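Local coordinates for odorant binding protein 4 (Chrysopa pallens, PDB 6JPM), which probably binds small odorant molecules, as a secreted member of the PBP/GOBP family of insect odorant-binding proteins, at residues G35-D40 against L108-P113; N12-M17 against E52-I57. All coordinates share one frame; numbering follows the deposited sequence.

Helix 4-22 supplies the first segment, residues 12-17, which contact 2 joins to residues 52-57 at the end of helix 41-53, closing a loop over the first part of the chain. Between those two segments in sequence lie residues 35-40, in the loop from helix 26-32 to helix 41-53. Contact 1 joins them to residues 108-113 at the end of helix 99-111 and so closes a longer loop. The four segments alternate along the chain, and the two loops cross rather than nest. The centres of the two contacts lie about 17 Å apart on opposite sides of the chain's centre, linking the N-terminal helix, the middle of the chain and its last helix.

Contact 1. Residues G35-D40 against L108-P113; sequences GVFDDD and LYLSNP
Phe37 presents the edge of its ring to the face of Tyr109, an offset edge-to-face pair with centroids 5.8 Å apart and planes at 83°. The leading atom is Phe37 CZ, which lies 3.8 Å from Tyr109 CD1. Next to it, Phe37 CE2 meets the branch point of a leucine, 4.0 Å from Leu110 CG, so the rim of one ring is shared between neighbouring residues of helix 99-111. With its CG anti to the backbone N (chi1 -179°), the tyrosine ring extends past Phe37 to Gly35, where Tyr109 CE1 packs 3.5 Å from Gly35 CA. The Tyr109 OH also comes near the Gly35 N, but the angle is too poor for a hydrogen bond. Phe37 in turn carries the carbonyl carbon of Gly35 over the centre of one ring face, while Pro113 CA sits over a face of Tyr109. Tight quarters leave little room at Gly35 for a side chain, and this glycine, with its positive phi, is the C-prime residue of the Schellman motif that ends helix 26-32. What results is an aromatic surface contact joining the loop that follows this Schellman motif to the C-terminal end of helix 99-111, within the mainly helical PBP/GOBP fold.

Contact 2. Residues N12-M17 against E52-I57; sequences NLMRKM and ETMKII
Met14 reaches from helix 4-22 to the C-terminal end of helix 41-53, an interhelical contact of the disulfide-linked PBP/GOBP fold. Its CB leads toward the partner; CG, anti to the carbonyl carbon (chi1 -67°), passes 4.0 Å from Thr53 CG2. Beyond CG the chain is extended, and Met14 SD settles 3.5 Å from Met54 CG, the two methionines crossing at about a right angle. The terminal methyl touches two neighbours, with Met14 CE 3.7 Å from Met54 CG and 3.8 Å from Thr53 CG2. With an alanine here, Met54 CG would probably lose its thioether neighbour and a gap would open beside the threonine methyl. One helical turn on, Met17 approaches the same threonine tip to tip, its chain bent at the last torsion (chi3 60°), which brings Met17 CE to 3.6 Å from Thr53 CG2. Closer still, Met17 CE lies 3.1 Å from Thr53 OG1, a contact that is not a hydrogen bond. That hydroxyl is hydrogen-bonded within its own helix to the carbonyl of Cys49, a residue whose side chain is joined by a disulfide to Cys18 of helix 4-22. The packing therefore sits close along the chain to a covalent bridge between these same two helices. Directly after Met54, Lys55 takes a positive phi (67°) and ends helix 41-53 in a Schellman motif, in which Lys55 N donates to Glu52 O at 2.8 Å.

Contact 1. Residues G35-D40 against L108-P113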
ATOM      1  N   GLY A  35      10.414   4.349  -6.127  1.00 25.74           N
ATOM      2  CA  GLY A  35       9.860   5.618  -6.568  1.00 25.61           C
ATOM      3  C   GLY A  35       9.757   5.788  -8.065  1.00 27.23           C
ATOM      4  O   GLY A  35       9.653   6.917  -8.550  1.00 30.33           O
ATOM      5  N   VAL A  36       9.785   4.702  -8.820  1.00 28.84           N
ATOM      6  CA  VAL A  36       9.572   4.749 -10.260  1.00 31.50           C
ATOM      7  C   VAL A  36       8.204   4.146 -10.512  1.00 30.61           C
ATOM      8  O   VAL A  36       8.012   2.931 -10.377  1.00 27.97           O
ATOM      9  CB  VAL A  36      10.667   4.008 -11.032  1.00 34.19           C
ATOM     10  CG1 VAL A  36      10.307   3.963 -12.495  1.00 33.40           C
ATOM     11  CG2 VAL A  36      12.018   4.711 -10.820  1.00 33.01           C
ATOM     12  N   PHE A  37       7.260   4.996 -10.891  1.00 26.81           N
ATOM     13  CA  PHE A  37       5.837   4.667 -10.878  1.00 30.18           C
ATOM     14  C   PHE A  37       5.356   4.419 -12.300  1.00 32.62           C
ATOM     15  O   PHE A  37       5.261   5.347 -13.106  1.00 41.13           O
ATOM     16  CB  PHE A  37       5.050   5.789 -10.210  1.00 30.00           C
ATOM     17  CG  PHE A  37       5.474   6.059  -8.796  1.00 27.58           C
ATOM     18  CD1 PHE A  37       5.615   5.017  -7.891  1.00 26.72           C
ATOM     19  CD2 PHE A  37       5.760   7.351  -8.377  1.00 26.27           C
ATOM     20  CE1 PHE A  37       6.001   5.254  -6.589  1.00 24.89           C
ATOM     21  CE2 PHE A  37       6.159   7.594  -7.083  1.00 34.10           C
ATOM     22  CZ  PHE A  37       6.279   6.539  -6.185  1.00 26.42           C
ATOM     23  N   ASP A  38       5.064   3.160 -12.593  1.00 31.14           N
ATOM     24  CA  ASP A  38       4.566   2.715 -13.884  1.00 35.39           C
ATOM     25  C   ASP A  38       3.046   2.716 -13.801  1.00 38.85           C
ATOM     26  O   ASP A  38       2.466   1.901 -13.077  1.00 39.50           O
ATOM     27  CB  ASP A  38       5.114   1.318 -14.167  1.00 36.84           C
ATOM     28  CG  ASP A  38       4.654   0.743 -15.480  1.00 38.70           C
ATOM     29  OD1 ASP A  38       3.991   1.444 -16.270  1.00 45.74           O
ATOM     30  OD2 ASP A  38       4.978  -0.441 -15.715  1.00 36.48           O
ATOM     31  N   ASP A  39       2.387   3.634 -14.519  1.00 28.45           N
ATOM     32  CA  ASP A  39       0.932   3.659 -14.415  1.00 27.06           C
ATOM     33  C   ASP A  39       0.267   2.578 -15.264  1.00 30.65           C
ATOM     34  O   ASP A  39      -0.929   2.671 -15.562  1.00 31.41           O
ATOM     35  CB  ASP A  39       0.393   5.052 -14.752  1.00 36.53           C
ATOM     36  CG  ASP A  39       0.559   5.441 -16.227  1.00 44.40           C
ATOM     37  OD1 ASP A  39       1.007   4.627 -17.066  1.00 45.50           O
ATOM     38  OD2 ASP A  39       0.215   6.602 -16.544  1.00 48.13           O
ATOM     39  N   ASP A  40       1.021   1.556 -15.660  1.00 24.37           N
ATOM     40  CA  ASP A  40       0.426   0.410 -16.332  1.00 27.98           C
ATOM     41  C   ASP A  40      -0.662  -0.187 -15.450  1.00 29.72           C
ATOM     42  O   ASP A  40      -0.536  -0.216 -14.223  1.00 26.07           O
ATOM     43  CB  ASP A  40       1.498  -0.637 -16.642  1.00 28.20           C
ATOM     44  CG  ASP A  40       0.926  -1.901 -17.258  1.00 34.52           C
ATOM     45  OD1 ASP A  40       0.572  -1.901 -18.459  1.00 38.91           O
ATOM     46  OD2 ASP A  40       0.824  -2.900 -16.537  1.00 34.50           O
ATOM     47  N   LEU A 108       1.769   7.713  -0.492  1.00 22.14           N
ATOM     48  CA  LEU A 108       2.359   7.191   0.733  1.00 22.62           C
ATOM     49  C   LEU A 108       3.866   7.071   0.597  1.00 23.93           C
ATOM     50  O   LEU A 108       4.614   7.445   1.510  1.00 25.26           O
ATOM     51  CB  LEU A 108       1.768   5.829   1.080  1.00 24.02           C
ATOM     52  CG  LEU A 108       0.355   5.818   1.646  1.00 30.98           C
ATOM     53  CD1 LEU A 108      -0.005   4.386   1.963  1.00 27.14           C
ATOM     54  CD2 LEU A 108       0.255   6.705   2.885  1.00 27.81           C
ATOM     55  N   TYR A 109       4.326   6.542  -0.543  1.00 26.04           N
ATOM     56  CA  TYR A 109       5.759   6.400  -0.780  1.00 27.96           C
ATOM     57  C   TYR A 109       6.448   7.759  -0.756  1.00 26.60           C
ATOM     58  O   TYR A 109       7.436   7.955  -0.040  1.00 28.46           O
ATOM     59  CB  TYR A 109       6.014   5.687  -2.112  1.00 22.99           C
ATOM     60  CG  TYR A 109       7.495   5.513  -2.376  1.00 27.34           C
ATOM     61  CD1 TYR A 109       8.240   6.550  -2.936  1.00 32.99           C
ATOM     62  CD2 TYR A 109       8.160   4.339  -2.027  1.00 26.93           C
ATOM     63  CE1 TYR A 109       9.596   6.431  -3.147  1.00 33.47           C
ATOM     64  CE2 TYR A 109       9.535   4.208  -2.242  1.00 26.58           C
ATOM     65  CZ  TYR A 109      10.243   5.264  -2.809  1.00 34.45           C
ATOM     66  OH  TYR A 109      11.596   5.185  -3.049  1.00 36.14           O
ATOM     67  N   LEU A 110       5.926   8.718  -1.524  1.00 29.36           N
ATOM     68  CA  LEU A 110       6.562  10.029  -1.617  1.00 32.87           C
ATOM     69  C   LEU A 110       6.535  10.804  -0.306  1.00 32.22           C
ATOM     70  O   LEU A 110       7.387  11.676  -0.102  1.00 34.36           O
ATOM     71  CB  LEU A 110       5.903  10.855  -2.718  1.00 29.58           C
ATOM     72  CG  LEU A 110       6.145  10.301  -4.118  1.00 36.56           C
ATOM     73  CD1 LEU A 110       5.404  11.141  -5.153  1.00 37.08           C
ATOM     74  CD2 LEU A 110       7.641  10.258  -4.390  1.00 35.37           C
ATOM     75  N   SER A 111       5.588  10.516   0.565  1.00 33.05           N
ATOM     76  CA  SER A 111       5.546  11.249   1.849  1.00 36.50           C
ATOM     77  C   SER A 111       6.701  10.823   2.752  1.00 40.40           C
ATOM     78  O   SER A 111       7.097  11.608   3.569  1.00 44.47           O
ATOM     79  CB  SER A 111       4.243  11.102   2.526  1.00 40.70           C
ATOM     80  OG  SER A 111       4.232   9.959   3.325  1.00 51.23           O
ATOM     81  N   ASN A 112       7.229   9.624   2.556  1.00 41.80           N
ATOM     82  CA  ASN A 112       8.292   9.067   3.429  1.00 44.53           C
ATOM     83  C   ASN A 112       8.882   7.827   2.765  1.00 37.28           C
ATOM     84  O   ASN A 112       8.557   6.768   3.164  1.00 36.08           O
ATOM     85  CB  ASN A 112       7.753   8.726   4.818  1.00 45.60           C
ATOM     86  CG  ASN A 112       8.833   8.702   5.875  1.00 52.62           C
ATOM     87  OD1 ASN A 112      10.002   8.688   5.561  1.00 54.92           O
ATOM     88  ND2 ASN A 112       8.452   8.670   7.128  1.00 50.90           N
ATOM     89  N   PRO A 113       9.742   7.956   1.759  1.00 34.97           N
ATOM     90  CA  PRO A 113      10.275   6.809   1.075  1.00 30.11           C
ATOM     91  C   PRO A 113      10.921   5.763   1.982  1.00 30.71           C
ATOM     92  O   PRO A 113      10.675   4.634   1.787  1.00 28.49           O
ATOM     93  CB  PRO A 113      11.272   7.410   0.100  1.00 34.34           C
ATOM     94  CG  PRO A 113      10.768   8.780  -0.118  1.00 38.97           C
ATOM     95  CD  PRO A 113      10.171   9.207   1.197  1.00 34.65           C
TER

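Contact 2. Residues N12-M17 against E52-I57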
ATOM      1  N   ASN A  12       4.877 -10.613   2.204  1.00 31.44           N
ATOM      2  CA  ASN A  12       5.269 -11.575   1.178  1.00 29.54           C
ATOM      3  C   ASN A  12       4.098 -12.468   0.773  1.00 28.54           C
ATOM      4  O   ASN A  12       3.924 -12.793  -0.409  1.00 29.61           O
ATOM      5  CB  ASN A  12       6.448 -12.407   1.680  1.00 33.83           C
ATOM      6  CG  ASN A  12       7.100 -13.193   0.581  1.00 42.27           C
ATOM      7  OD1 ASN A  12       6.786 -14.358   0.373  1.00 42.49           O
ATOM      8  ND2 ASN A  12       8.002 -12.552  -0.149  1.00 52.59           N
ATOM      9  N   LEU A  13       3.265 -12.845   1.735  1.00 25.63           N
ATOM     10  CA  LEU A  13       2.115 -13.681   1.420  1.00 24.43           C
ATOM     11  C   LEU A  13       1.075 -12.916   0.601  1.00 30.35           C
ATOM     12  O   LEU A  13       0.429 -13.488  -0.287  1.00 27.89           O
ATOM     13  CB  LEU A  13       1.526 -14.205   2.727  1.00 29.50           C
ATOM     14  CG  LEU A  13       0.362 -15.182   2.678  1.00 40.63           C
ATOM     15  CD1 LEU A  13       0.712 -16.361   1.779  1.00 41.34           C
ATOM     16  CD2 LEU A  13       0.099 -15.638   4.104  1.00 38.18           C
ATOM     17  N   MET A  14       0.879 -11.627   0.896  1.00 27.10           N
ATOM     18  CA  MET A  14      -0.029 -10.823   0.084  1.00 23.50           C
ATOM     19  C   MET A  14       0.490 -10.684  -1.339  1.00 17.61           C
ATOM     20  O   MET A  14      -0.284 -10.718  -2.303  1.00 21.57           O
ATOM     21  CB  MET A  14      -0.216  -9.442   0.713  1.00 21.22           C
ATOM     22  CG  MET A  14      -0.955  -9.470   2.032  1.00 28.20           C
ATOM     23  SD  MET A  14      -1.374  -7.807   2.607  1.00 31.40           S
ATOM     24  CE  MET A  14      -2.391  -8.211   4.021  1.00 36.07           C
ATOM     25  N   ARG A  15       1.800 -10.507  -1.495  1.00 20.14           N
ATOM     26  CA  ARG A  15       2.352 -10.400  -2.837  1.00 20.82           C
ATOM     27  C   ARG A  15       2.132 -11.689  -3.615  1.00 23.16           C
ATOM     28  O   ARG A  15       1.726 -11.650  -4.780  1.00 23.59           O
ATOM     29  CB  ARG A  15       3.835 -10.049  -2.782  1.00 25.09           C
ATOM     30  CG  ARG A  15       4.429  -9.822  -4.169  1.00 25.23           C
ATOM     31  CD  ARG A  15       5.811 -10.296  -4.207  1.00 34.70           C
ATOM     32  NE  ARG A  15       6.336 -10.431  -5.556  1.00 35.78           N
ATOM     33  CZ  ARG A  15       7.361  -9.721  -5.995  1.00 32.66           C
ATOM     34  NH1 ARG A  15       7.919  -8.843  -5.185  1.00 22.64           N
ATOM     35  NH2 ARG A  15       7.833  -9.885  -7.227  1.00 29.52           N
ATOM     36  N   LYS A  16       2.384 -12.835  -2.977  1.00 22.53           N
ATOM     37  CA  LYS A  16       2.203 -14.137  -3.616  1.00 24.76           C
ATOM     38  C   LYS A  16       0.779 -14.329  -4.105  1.00 23.69           C
ATOM     39  O   LYS A  16       0.554 -14.984  -5.122  1.00 31.10           O
ATOM     40  CB  LYS A  16       2.551 -15.260  -2.634  1.00 31.58           C
ATOM     41  CG  LYS A  16       4.019 -15.471  -2.381  1.00 36.85           C
ATOM     42  CD  LYS A  16       4.183 -16.624  -1.396  1.00 45.46           C
ATOM     43  CE  LYS A  16       5.631 -16.965  -1.125  1.00 50.04           C
ATOM     44  NZ  LYS A  16       5.719 -17.890   0.048  1.00 54.88           N
ATOM     45  N   MET A  17      -0.198 -13.756  -3.409  1.00 25.58           N
ATOM     46  CA  MET A  17      -1.564 -13.853  -3.903  1.00 25.19           C
ATOM     47  C   MET A  17      -1.852 -12.819  -4.992  1.00 28.54           C
ATOM     48  O   MET A  17      -2.451 -13.151  -6.022  1.00 26.31           O
ATOM     49  CB  MET A  17      -2.536 -13.689  -2.744  1.00 27.90           C
ATOM     50  CG  MET A  17      -3.947 -13.447  -3.225  1.00 46.06           C
ATOM     51  SD  MET A  17      -4.949 -12.763  -1.916  1.00 67.91           S
ATOM     52  CE  MET A  17      -4.061 -11.256  -1.581  1.00 71.55           C
ATOM     53  N   GLU A  52      -6.748  -3.601  -0.969  1.00 21.36           N
ATOM     54  CA  GLU A  52      -8.001  -4.280  -0.634  1.00 25.36           C
ATOM     55  C   GLU A  52      -7.752  -5.428   0.341  1.00 27.03           C
ATOM     56  O   GLU A  52      -8.484  -5.593   1.319  1.00 25.04           O
ATOM     57  CB  GLU A  52      -8.690  -4.807  -1.893  1.00 22.59           C
ATOM     58  CG  GLU A  52      -9.529  -3.770  -2.641  1.00 29.94           C
ATOM     59  CD  GLU A  52     -10.293  -4.392  -3.805  1.00 42.96           C
ATOM     60  OE1 GLU A  52     -10.100  -5.604  -4.052  1.00 48.72           O
ATOM     61  OE2 GLU A  52     -11.075  -3.681  -4.475  1.00 46.35           O
ATOM     62  N   THR A  53      -6.701  -6.210   0.101  1.00 26.51           N
ATOM     63  CA  THR A  53      -6.378  -7.321   0.994  1.00 27.77           C
ATOM     64  C   THR A  53      -6.028  -6.834   2.391  1.00 26.42           C
ATOM     65  O   THR A  53      -6.371  -7.494   3.375  1.00 27.41           O
ATOM     66  CB  THR A  53      -5.238  -8.137   0.397  1.00 26.23           C
ATOM     67  OG1 THR A  53      -5.661  -8.645  -0.866  1.00 25.90           O
ATOM     68  CG2 THR A  53      -4.846  -9.301   1.307  1.00 24.53           C
ATOM     69  N   MET A  54      -5.372  -5.680   2.505  1.00 26.71           N
ATOM     70  CA  MET A  54      -5.127  -5.083   3.810  1.00 27.34           C
ATOM     71  C   MET A  54      -6.369  -4.438   4.411  1.00 27.26           C
ATOM     72  O   MET A  54      -6.309  -3.986   5.560  1.00 29.77           O
ATOM     73  CB  MET A  54      -4.023  -4.029   3.719  1.00 19.70           C
ATOM     74  CG  MET A  54      -2.653  -4.597   3.332  1.00 26.80           C
ATOM     75  SD  MET A  54      -1.512  -3.256   2.904  1.00 28.08           S
ATOM     76  CE  MET A  54      -1.097  -2.614   4.531  1.00 34.10           C
ATOM     77  N   LYS A  55      -7.470  -4.362   3.655  1.00 24.88           N
ATOM     78  CA  LYS A  55      -8.727  -3.720   4.037  1.00 30.56           C
ATOM     79  C   LYS A  55      -8.601  -2.207   4.172  1.00 33.53           C
ATOM     80  O   LYS A  55      -9.524  -1.561   4.669  1.00 35.59           O
ATOM     81  CB  LYS A  55      -9.299  -4.324   5.324  1.00 34.77           C
ATOM     82  CG  LYS A  55      -9.760  -5.765   5.124  1.00 39.61           C
ATOM     83  CD  LYS A  55     -10.168  -6.424   6.431  1.00 56.05           C
ATOM     84  CE  LYS A  55      -8.954  -6.817   7.257  1.00 66.08           C
ATOM     85  NZ  LYS A  55      -9.329  -7.733   8.369  1.00 73.28           N
ATOM     86  N   ILE A  56      -7.491  -1.626   3.720  1.00 30.68           N
ATOM     87  CA  ILE A  56      -7.287  -0.180   3.753  1.00 27.64           C
ATOM     88  C   ILE A  56      -8.075   0.510   2.639  1.00 28.07           C
ATOM     89  O   ILE A  56      -8.540   1.640   2.807  1.00 32.59           O
ATOM     90  CB  ILE A  56      -5.773   0.114   3.660  1.00 24.10           C
ATOM     91  CG1 ILE A  56      -5.054  -0.452   4.896  1.00 28.76           C
ATOM     92  CG2 ILE A  56      -5.503   1.608   3.512  1.00 22.95           C
ATOM     93  CD1 ILE A  56      -5.452   0.243   6.212  1.00 27.47           C
ATOM     94  N   ILE A  57      -8.220  -0.141   1.484  1.00 25.63           N
ATOM     95  CA  ILE A  57      -8.995   0.389   0.366  1.00 28.47           C
ATOM     96  C   ILE A  57     -10.233  -0.479   0.174  1.00 24.53           C
ATOM     97  O   ILE A  57     -10.143  -1.712   0.131  1.00 21.28           O
ATOM     98  CB  ILE A  57      -8.164   0.449  -0.931  1.00 30.87           C
ATOM     99  CG1 ILE A  57      -7.119   1.577  -0.893  1.00 28.68           C
ATOM    100  CG2 ILE A  57      -9.063   0.594  -2.144  1.00 33.91           C
ATOM    101  CD1 ILE A  57      -7.698   2.989  -0.928  1.00 28.60           C
TER